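Local coordinates for enterotoxin SEN variant (Staphylococcus aureus, PDB 6KRY), which probably acts as a superantigenic enterotoxin of the staphylococcal/streptococcal toxin family, at residues K64-S69 and L86-K91; I137-A142 and V146-T151; K152-L157 and K162-D167. One frame throughout, in Å; residues are numbered along the deposited sequence.

Contact 1 lies in the OB-fold domain, while contacts 2 and 3 belong to the beta-grasp domain and share helix 146-161, whose first six residues serve contact 2 and the next six contact 3. The centres of contacts 2 and 3 are about 17 Å apart, and the two sites are joined by Lys-152 NZ, 2.8 Å from Lys-138 O in a probable hydrogen bond. Across the domain interface Leu-86 N of contact 1 probably donates to Gln-147 OE1 of contact 2 at 3.1 Å, although the two centres are about 19 Å apart. Contact 3 does not touch contact 1: their nearest atoms stay about 7 Å apart.

Contact 1 of 3, residues K64-S69 and L86-K91; sequences KVEFNS and LYYGNK
Glu-66 and Tyr-88 meet where the carboxylate of one reaches the phenol oxygen of the other, and this pair makes the direct contact between 64-69 and 86-91. The two side chains cross at about a right angle. Tyr-88 OH donates to Glu-66 OE2 at 2.8 Å, but the bond should be read with some reserve, because OE2 also lies too close to another atom of the model and its place is less sure. OE2 comes to the edge of the Tyr-88 ring, near the ring plane, and the carboxylate is turned 38° from that plane, neither flush with it nor square to it. Tyr-88 does not leave its backbone in the direction of Glu-66. With CG held between the backbone N and the carbonyl carbon (chi1 71°), the ring swings across so that its hydroxyl end closes the distance. Glu-66 meets it with an extended chain beyond CG.

The other carboxylate oxygen, OE1, faces Lys-64 and a water. Lys-64 NZ stands 3.8 Å from Glu-66 OE1, a long salt bridge, and the water adds a second path between the charges: it accepts from Lys-64 NZ at 3.0 Å and donates to Glu-66 OE1 at 3.3 Å. The same water reaches Lys-91 O through a weak bond, linking the turn after strand 86-88 to the ion pair. Lys-64 NZ is also bonded to Val-93 O.

Both strands pair with strand 100-109 of the OB-fold sheet, 60-66 in parallel and 86-88 antiparallel, and Glu-66 and Tyr-88 each touch Cys-102 on it. Tyr-88 also rests against Tyr-24 of helix 15-26, while Lys-64 and Val-65 pack on strand 47-55.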
loop_
_atom_site.group_PDB
_atom_site.type_symbol
_atom_site.label_atom_id
_atom_site.label_comp_id
_atom_site.label_asym_id
_atom_site.label_seq_id
_atom_site.Cartn_x
_atom_site.Cartn_y
_atom_site.Cartn_z
ATOM N N LYS A 64 12.127 -5.849 7.730
ATOM C CA LYS A 64 11.303 -6.093 8.891
ATOM C C LYS A 64 9.887 -5.681 8.511
ATOM O O LYS A 64 9.645 -4.588 8.022
ATOM C CB LYS A 64 11.808 -5.278 10.083
ATOM C CG LYS A 64 10.986 -5.462 11.348
ATOM C CD LYS A 64 11.541 -4.751 12.555
ATOM C CE LYS A 64 11.247 -3.288 12.548
ATOM N NZ LYS A 64 11.725 -2.677 13.797
ATOM N N VAL A 65 8.963 -6.606 8.665
ATOM C CA VAL A 65 7.548 -6.320 8.508
ATOM C C VAL A 65 6.953 -6.069 9.888
ATOM O O VAL A 65 7.145 -6.863 10.821
ATOM C CB VAL A 65 6.808 -7.478 7.804
ATOM C CG1 VAL A 65 5.328 -7.158 7.659
ATOM C CG2 VAL A 65 7.437 -7.790 6.454
ATOM N N GLU A 66 6.201 -4.966 9.971
ATOM C CA GLU A 66 5.526 -4.529 11.174
ATOM C C GLU A 66 4.008 -4.672 10.992
ATOM O O GLU A 66 3.444 -4.158 10.010
ATOM C CB GLU A 66 5.888 -3.077 11.493
ATOM C CG GLU A 66 7.363 -2.847 11.756
ATOM C CD GLU A 66 7.867 -1.396 11.711
ATOM O OE1 GLU A 66 8.563 -0.990 12.676
ATOM O OE2 GLU A 66 7.652 -0.700 10.676
ATOM N N PHE A 67 3.365 -5.313 11.981
ATOM C CA PHE A 67 1.944 -5.536 12.031
ATOM C C PHE A 67 1.411 -4.816 13.268
ATOM O O PHE A 67 2.227 -4.437 14.110
ATOM C CB PHE A 67 1.583 -6.999 12.173
ATOM C CG PHE A 67 2.081 -7.892 11.070
ATOM C CD1 PHE A 67 1.460 -7.911 9.833
ATOM C CD2 PHE A 67 3.177 -8.718 11.283
ATOM C CE1 PHE A 67 1.953 -8.720 8.820
ATOM C CE2 PHE A 67 3.671 -9.527 10.272
ATOM C CZ PHE A 67 3.034 -9.541 9.054
ATOM N N ASN A 68 0.088 -4.715 13.384
ATOM C CA ASN A 68 -0.522 -3.957 14.476
ATOM C C ASN A 68 -0.826 -4.899 15.657
ATOM O O ASN A 68 -1.378 -4.434 16.648
ATOM C CB ASN A 68 -1.758 -3.158 14.060
ATOM C CG ASN A 68 -2.968 -4.002 13.701
ATOM O OD1 ASN A 68 -2.917 -5.229 13.702
ATOM N ND2 ASN A 68 -4.086 -3.362 13.397
ATOM N N SER A 69 -0.401 -6.164 15.591
ATOM C CA SER A 69 -0.673 -7.132 16.672
ATOM C C SER A 69 0.331 -8.276 16.616
ATOM O O SER A 69 0.782 -8.647 15.531
ATOM C CB SER A 69 -2.095 -7.679 16.590
ATOM O OG SER A 69 -2.244 -8.598 15.498
ATOM N N LEU A 86 4.863 -0.569 0.283
ATOM C CA LEU A 86 5.789 0.561 0.279
ATOM C C LEU A 86 6.686 0.519 1.522
ATOM O O LEU A 86 6.207 0.549 2.666
ATOM C CB LEU A 86 4.949 1.844 0.253
ATOM C CG LEU A 86 4.095 2.021 -1.007
ATOM C CD1 LEU A 86 3.197 3.247 -0.881
ATOM C CD2 LEU A 86 4.956 2.124 -2.266
ATOM N N TYR A 87 8.002 0.490 1.293
ATOM C CA TYR A 87 8.959 0.364 2.383
ATOM C C TYR A 87 9.596 1.716 2.702
ATOM O O TYR A 87 9.495 2.705 1.952
ATOM C CB TYR A 87 10.030 -0.683 2.046
ATOM C CG TYR A 87 10.884 -0.308 0.871
ATOM C CD1 TYR A 87 11.991 0.508 1.032
ATOM C CD2 TYR A 87 10.544 -0.686 -0.408
ATOM C CE1 TYR A 87 12.721 0.956 -0.055
ATOM C CE2 TYR A 87 11.287 -0.283 -1.505
ATOM C CZ TYR A 87 12.386 0.531 -1.326
ATOM O OH TYR A 87 13.125 0.965 -2.391
ATOM N N TYR A 88 10.268 1.736 3.862
ATOM C CA TYR A 88 10.997 2.877 4.320
ATOM C C TYR A 88 12.306 2.422 4.963
ATOM O O TYR A 88 12.423 1.315 5.483
ATOM C CB TYR A 88 10.123 3.694 5.270
ATOM C CG TYR A 88 9.873 3.066 6.619
ATOM C CD1 TYR A 88 10.758 3.300 7.642
ATOM C CD2 TYR A 88 8.711 2.368 6.912
ATOM C CE1 TYR A 88 10.561 2.779 8.904
ATOM C CE2 TYR A 88 8.499 1.829 8.184
ATOM C CZ TYR A 88 9.428 2.048 9.181
ATOM O OH TYR A 88 9.352 1.558 10.446
ATOM N N GLY A 89 13.304 3.304 4.896
ATOM C CA GLY A 89 14.628 3.043 5.451
ATOM C C GLY A 89 14.909 3.868 6.703
ATOM O O GLY A 89 15.565 3.364 7.624
ATOM N N ASN A 90 14.421 5.121 6.732
ATOM C CA ASN A 90 14.626 6.102 7.814
ATOM C C ASN A 90 13.763 5.733 9.019
ATOM O O ASN A 90 12.566 5.602 8.867
ATOM C CB ASN A 90 14.294 7.508 7.284
ATOM C CG ASN A 90 14.152 8.617 8.316
ATOM O OD1 ASN A 90 14.922 8.673 9.273
ATOM N ND2 ASN A 90 13.233 9.559 8.097
ATOM N N LYS A 91 14.379 5.640 10.213
ATOM C CA LYS A 91 13.723 5.231 11.500
ATOM C C LYS A 91 13.529 3.707 11.539
ATOM O O LYS A 91 12.833 3.213 12.452
ATOM C CB LYS A 91 12.326 5.827 11.771
ATOM C CG LYS A 91 12.110 7.314 11.492
ATOM C CD LYS A 91 12.725 8.245 12.519
ATOM C CE LYS A 91 14.181 8.567 12.244
ATOM N NZ LYS A 91 14.946 8.786 13.497
HETATM O O HOH W 1 11.635 0.157 12.935
#

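Contact 2 of 3, residues I137-A142 and V146-T151; sequences IKTKKA and VQELDT
At the corner where strand 130-139 of the beta-grasp domain leads round to helix 146-161 by way of the short strand 143-145, Glu-148 of the helix is held by Thr-139 at the end of the first strand and Lys-141 just past the corner. The carboxylate divides its oxygens between them. Lys-141 NZ forms a salt bridge to Glu-148 OE1 at 2.8 Å, coming in on the syn side and 25° out of the carboxylate plane. Thr-139 OG1 donates to Glu-148 OE2 at 3.1 Å from well above that plane, 49° out of it. OE2 also takes a salt bridge from Lys-152, one turn further along the helix, so three donors fix the carboxylate. Glu-148 reaches this position because its CG stands anti to the backbone N (chi1 177°) and the rest of the chain runs straight out.

Thr-139 OG1 is itself an acceptor: Lys-141 N donates to it at 3.3 Å, which makes an ST turn at the corner. The helix packs over one face of the mixed beta-grasp sheet, with strand 130-139 at its margin. The axes of the short segments 137-139 and 146-151 approach to 9.2 Å and run roughly antiparallel.

Away from the polar cluster, toward Ile-137, the contact is apolar. Ile-137 CD1 lies 3.8 Å from Leu-149 CD2, the two side chains crossing at about a right angle, and the same methyl comes 3.6 Å from Leu-149 O. Ile-121 of the neighbouring strand 114-127 touches both of these residues, and Phe-178 of strand 173-180 packs against Leu-149 as well.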
loop_
_atom_site.group_PDB
_atom_site.type_symbol
_atom_site.label_atom_id
_atom_site.label_comp_id
_atom_site.label_asym_id
_atom_site.label_seq_id
_atom_site.Cartn_x
_atom_site.Cartn_y
_atom_site.Cartn_z
ATOM N N ILE A 137 -6.137 -2.859 -12.603
ATOM C CA ILE A 137 -4.903 -3.286 -11.950
ATOM C C ILE A 137 -5.008 -4.811 -11.857
ATOM O O ILE A 137 -6.111 -5.378 -11.990
ATOM C CB ILE A 137 -4.727 -2.627 -10.573
ATOM C CG1 ILE A 137 -5.856 -3.052 -9.636
ATOM C CG2 ILE A 137 -4.627 -1.109 -10.685
ATOM C CD1 ILE A 137 -5.682 -2.607 -8.211
ATOM N N LYS A 138 -3.876 -5.470 -11.669
ATOM C CA LYS A 138 -3.824 -6.894 -11.722
ATOM C C LYS A 138 -3.062 -7.437 -10.522
ATOM O O LYS A 138 -2.236 -6.762 -9.952
ATOM C CB LYS A 138 -3.088 -7.344 -12.979
ATOM C CG LYS A 138 -3.781 -6.914 -14.255
ATOM C CD LYS A 138 -3.136 -7.419 -15.514
ATOM C CE LYS A 138 -3.645 -6.608 -16.682
ATOM N NZ LYS A 138 -3.545 -7.400 -17.918
ATOM N N THR A 139 -3.383 -8.673 -10.160
ATOM C CA THR A 139 -2.680 -9.407 -9.094
ATOM C C THR A 139 -2.687 -10.890 -9.456
ATOM O O THR A 139 -3.586 -11.358 -10.167
ATOM C CB THR A 139 -3.288 -9.166 -7.706
ATOM O OG1 THR A 139 -2.510 -9.796 -6.695
ATOM C CG2 THR A 139 -4.704 -9.670 -7.573
ATOM N N LYS A 140 -1.692 -11.592 -8.935
ATOM C CA LYS A 140 -1.595 -13.018 -9.117
ATOM C C LYS A 140 -2.066 -13.766 -7.869
ATOM O O LYS A 140 -1.875 -14.981 -7.780
ATOM C CB LYS A 140 -0.157 -13.412 -9.459
ATOM C CG LYS A 140 0.134 -13.437 -10.954
ATOM C CD LYS A 140 0.176 -14.845 -11.559
ATOM C CE LYS A 140 0.737 -14.841 -12.970
ATOM N NZ LYS A 140 1.104 -16.202 -13.428
ATOM N N LYS A 141 -2.683 -13.060 -6.931
ATOM C CA LYS A 141 -3.006 -13.578 -5.597
ATOM C C LYS A 141 -4.509 -13.696 -5.422
ATOM O O LYS A 141 -5.223 -12.773 -5.787
ATOM C CB LYS A 141 -2.463 -12.633 -4.533
ATOM C CG LYS A 141 -0.970 -12.349 -4.663
ATOM C CD LYS A 141 -0.418 -11.402 -3.615
ATOM C CE LYS A 141 1.092 -11.286 -3.744
ATOM N NZ LYS A 141 1.617 -10.044 -3.185
ATOM N N ALA A 142 -4.959 -14.830 -4.867
ATOM C CA ALA A 142 -6.393 -15.058 -4.598
ATOM C C ALA A 142 -6.851 -14.155 -3.448
ATOM O O ALA A 142 -7.862 -13.477 -3.548
ATOM C CB ALA A 142 -6.677 -16.514 -4.320
ATOM N N VAL A 146 -5.110 -5.039 0.790
ATOM C CA VAL A 146 -5.596 -3.759 0.347
ATOM C C VAL A 146 -4.398 -2.874 -0.026
ATOM O O VAL A 146 -4.443 -2.106 -1.006
ATOM C CB VAL A 146 -6.543 -3.149 1.405
ATOM C CG1 VAL A 146 -6.932 -1.733 1.043
ATOM C CG2 VAL A 146 -7.804 -3.989 1.555
ATOM N N GLN A 147 -3.309 -2.967 0.755
ATOM C CA GLN A 147 -2.149 -2.145 0.479
ATOM C C GLN A 147 -1.697 -2.329 -0.994
ATOM O O GLN A 147 -1.379 -1.372 -1.686
ATOM C CB GLN A 147 -1.024 -2.469 1.457
ATOM C CG GLN A 147 0.240 -1.664 1.191
ATOM C CD GLN A 147 1.393 -1.883 2.137
ATOM O OE1 GLN A 147 2.391 -1.183 2.031
ATOM N NE2 GLN A 147 1.280 -2.822 3.071
ATOM N N GLU A 148 -1.646 -3.579 -1.454
ATOM C CA GLU A 148 -1.206 -3.868 -2.831
ATOM C C GLU A 148 -2.130 -3.179 -3.837
ATOM O O GLU A 148 -1.657 -2.519 -4.764
ATOM C CB GLU A 148 -1.139 -5.364 -3.090
ATOM C CG GLU A 148 -0.769 -5.689 -4.524
ATOM C CD GLU A 148 -0.423 -7.151 -4.777
ATOM O OE1 GLU A 148 -0.141 -7.910 -3.796
ATOM O OE2 GLU A 148 -0.488 -7.536 -5.965
ATOM N N LEU A 149 -3.441 -3.332 -3.645
ATOM C CA LEU A 149 -4.452 -2.725 -4.562
ATOM C C LEU A 149 -4.375 -1.191 -4.530
ATOM O O LEU A 149 -4.353 -0.553 -5.582
ATOM C CB LEU A 149 -5.867 -3.191 -4.198
ATOM C CG LEU A 149 -6.096 -4.699 -4.190
ATOM C CD1 LEU A 149 -7.558 -5.031 -3.931
ATOM C CD2 LEU A 149 -5.621 -5.330 -5.510
ATOM N N ASP A 150 -4.377 -0.617 -3.318
ATOM C CA ASP A 150 -4.327 0.820 -3.081
ATOM C C ASP A 150 -3.070 1.414 -3.738
ATOM O O ASP A 150 -3.130 2.419 -4.440
ATOM C CB ASP A 150 -4.367 1.112 -1.583
ATOM C CG ASP A 150 -4.681 2.534 -1.176
ATOM O OD1 ASP A 150 -5.190 3.302 -2.023
ATOM O OD2 ASP A 150 -4.414 2.845 0.011
ATOM N N THR A 151 -1.923 0.782 -3.522
ATOM C CA THR A 151 -0.690 1.298 -4.024
ATOM C C THR A 151 -0.695 1.307 -5.555
ATOM O O THR A 151 -0.305 2.296 -6.153
ATOM C CB THR A 151 0.505 0.485 -3.519
ATOM O OG1 THR A 151 0.534 0.573 -2.102
ATOM C CG2 THR A 151 1.797 1.006 -4.094
#

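Contact 3 of 3, residues K152-L157 and K162-D167; sequences KVRFKL and KIYNKD
The side chain of Arg-154 reaches from helix 146-161 of the beta-grasp domain to Tyr-164, just past the point where the chain quits the helix at Lys-162 with positive phi. From CB, CG is set anti to the carbonyl carbon (chi1 -74°), and the chain then extends as far as NE. The first atom to near the loop is CD, 4.0 Å from Tyr-164 OH. NE turns instead to Asp-150, one helical turn back, and forms a salt bridge to its OD1. Arg-154 NH2 lies 2.9 Å from Asp-150 OD2, so the carboxylate holds this side of the guanidinium. That leaves NH1 for the loop: it donates to Tyr-164 OH at 3.0 Å along a bent path (137° at the hydrogen), with the hydroxyl at the guanidinium edge and the two flat groups nearly coplanar. Tyr-164 OH is also bonded to Leu-192 O, so the phenol ties the helix to a further loop, while Tyr-25 of helix 15-26 meets the ring.

Nearer the helix end the contact is apolar. Leu-157 CB sits 3.8 Å from Ile-163 CG1, and both side chains continue onto strand 218-225, at Val-222 and Leu-224 respectively. The other branch of the isoleucine serves its sequence neighbour: Ile-163 CG2 lies 3.5 Å above the plane of the Tyr-164 ring, over its centre.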
loop_
_atom_site.group_PDB
_atom_site.type_symbol
_atom_site.label_atom_id
_atom_site.label_comp_id
_atom_site.label_asym_id
_atom_site.label_seq_id
_atom_site.Cartn_x
_atom_site.Cartn_y
_atom_site.Cartn_z
ATOM N N LYS A 152 -1.140 0.201 -6.175
ATOM C CA LYS A 152 -1.199 0.108 -7.631
ATOM C C LYS A 152 -2.135 1.173 -8.233
ATOM O O LYS A 152 -1.783 1.857 -9.219
ATOM C CB LYS A 152 -1.626 -1.301 -8.025
ATOM C CG LYS A 152 -0.524 -2.324 -7.872
ATOM C CD LYS A 152 -0.945 -3.714 -8.231
ATOM C CE LYS A 152 0.274 -4.610 -8.295
ATOM N NZ LYS A 152 -0.069 -6.057 -8.305
ATOM N N VAL A 153 -3.279 1.409 -7.593
ATOM C CA VAL A 153 -4.171 2.509 -8.010
ATOM C C VAL A 153 -3.502 3.889 -7.829
ATOM O O VAL A 153 -3.536 4.727 -8.757
ATOM C CB VAL A 153 -5.500 2.456 -7.241
ATOM C CG1 VAL A 153 -6.400 3.642 -7.527
ATOM C CG2 VAL A 153 -6.249 1.204 -7.616
ATOM N N ARG A 154 -2.946 4.152 -6.644
ATOM C CA ARG A 154 -2.395 5.445 -6.350
ATOM C C ARG A 154 -1.248 5.773 -7.319
ATOM O O ARG A 154 -1.140 6.939 -7.778
ATOM C CB ARG A 154 -1.982 5.538 -4.889
ATOM C CG ARG A 154 -3.162 5.656 -3.945
ATOM C CD ARG A 154 -2.728 5.981 -2.533
ATOM N NE ARG A 154 -3.790 5.669 -1.582
ATOM C CZ ARG A 154 -3.962 6.256 -0.423
ATOM N NH1 ARG A 154 -3.374 7.414 -0.158
ATOM N NH2 ARG A 154 -4.734 5.663 0.470
ATOM N N PHE A 155 -0.434 4.767 -7.667
ATOM C CA PHE A 155 0.650 4.967 -8.596
ATOM C C PHE A 155 0.088 5.479 -9.943
ATOM O O PHE A 155 0.595 6.419 -10.556
ATOM C CB PHE A 155 1.405 3.648 -8.747
ATOM C CG PHE A 155 2.683 3.816 -9.506
ATOM C CD1 PHE A 155 3.810 4.286 -8.864
ATOM C CD2 PHE A 155 2.714 3.606 -10.887
ATOM C CE1 PHE A 155 4.975 4.501 -9.586
ATOM C CE2 PHE A 155 3.891 3.779 -11.607
ATOM C CZ PHE A 155 5.011 4.253 -10.954
ATOM N N LYS A 156 -0.983 4.841 -10.404
ATOM C CA LYS A 156 -1.612 5.224 -11.674
ATOM C C LYS A 156 -2.283 6.598 -11.559
ATOM O O LYS A 156 -2.179 7.462 -12.460
ATOM C CB LYS A 156 -2.614 4.153 -12.063
ATOM C CG LYS A 156 -2.010 2.967 -12.782
ATOM C CD LYS A 156 -2.625 2.799 -14.165
ATOM C CE LYS A 156 -2.709 4.121 -14.907
ATOM N NZ LYS A 156 -2.528 3.936 -16.367
ATOM N N LEU A 157 -2.909 6.875 -10.425
ATOM C CA LEU A 157 -3.510 8.193 -10.258
ATOM C C LEU A 157 -2.429 9.279 -10.228
ATOM O O LEU A 157 -2.686 10.443 -10.680
ATOM C CB LEU A 157 -4.351 8.278 -8.983
ATOM C CG LEU A 157 -5.593 7.415 -8.912
ATOM C CD1 LEU A 157 -6.252 7.541 -7.543
ATOM C CD2 LEU A 157 -6.589 7.738 -10.010
ATOM N N LYS A 162 -1.603 13.700 -11.143
ATOM C CA LYS A 162 -0.671 14.493 -10.320
ATOM C C LYS A 162 -1.276 14.781 -8.942
ATOM O O LYS A 162 -1.198 15.917 -8.408
ATOM C CB LYS A 162 -0.297 15.792 -11.048
ATOM C CG LYS A 162 -0.002 15.608 -12.517
ATOM C CD LYS A 162 1.404 15.271 -12.798
ATOM C CE LYS A 162 2.260 16.519 -12.834
ATOM N NZ LYS A 162 3.558 16.260 -13.498
ATOM N N ILE A 163 -1.864 13.737 -8.346
ATOM C CA ILE A 163 -2.504 13.817 -7.065
ATOM C C ILE A 163 -1.629 14.555 -6.055
ATOM O O ILE A 163 -2.127 15.422 -5.354
ATOM C CB ILE A 163 -2.793 12.390 -6.546
ATOM C CG1 ILE A 163 -3.817 11.684 -7.418
ATOM C CG2 ILE A 163 -3.226 12.410 -5.089
ATOM C CD1 ILE A 163 -5.056 12.464 -7.621
ATOM N N TYR A 164 -0.366 14.140 -5.910
ATOM C CA TYR A 164 0.445 14.601 -4.758
ATOM C C TYR A 164 1.450 15.708 -5.115
ATOM O O TYR A 164 2.096 16.243 -4.219
ATOM C CB TYR A 164 1.175 13.419 -4.103
ATOM C CG TYR A 164 0.228 12.471 -3.428
ATOM C CD1 TYR A 164 -0.655 12.913 -2.460
ATOM C CD2 TYR A 164 0.162 11.139 -3.790
ATOM C CE1 TYR A 164 -1.573 12.047 -1.876
ATOM C CE2 TYR A 164 -0.713 10.247 -3.179
ATOM C CZ TYR A 164 -1.580 10.702 -2.217
ATOM O OH TYR A 164 -2.473 9.844 -1.621
ATOM N N ASN A 165 1.525 16.105 -6.380
ATOM C CA ASN A 165 2.537 17.086 -6.825
ATOM C C ASN A 165 2.367 18.430 -6.136
ATOM O O ASN A 165 1.272 19.007 -6.133
ATOM C CB ASN A 165 2.484 17.315 -8.331
ATOM C CG ASN A 165 3.038 16.126 -9.040
ATOM O OD1 ASN A 165 4.158 16.182 -9.557
ATOM N ND2 ASN A 165 2.310 15.025 -8.957
ATOM N N LYS A 166 3.483 18.939 -5.585
ATOM C CA LYS A 166 3.502 20.170 -4.852
ATOM C C LYS A 166 3.193 21.395 -5.734
ATOM O O LYS A 166 2.899 22.433 -5.185
ATOM C CB LYS A 166 4.870 20.382 -4.200
ATOM C CG LYS A 166 6.024 20.489 -5.180
ATOM C CD LYS A 166 7.362 20.492 -4.503
ATOM C CE LYS A 166 8.499 20.182 -5.448
ATOM N NZ LYS A 166 8.588 21.148 -6.546
ATOM N N ASP A 167 3.285 21.273 -7.057
ATOM C CA ASP A 167 3.081 22.443 -7.923
ATOM C C ASP A 167 1.896 22.208 -8.862
ATOM O O ASP A 167 1.763 22.865 -9.879
ATOM C CB ASP A 167 4.331 22.785 -8.727
ATOM C CG ASP A 167 5.165 21.568 -9.055
ATOM O OD1 ASP A 167 4.554 20.521 -9.416
ATOM O OD2 ASP A 167 6.418 21.660 -8.880
#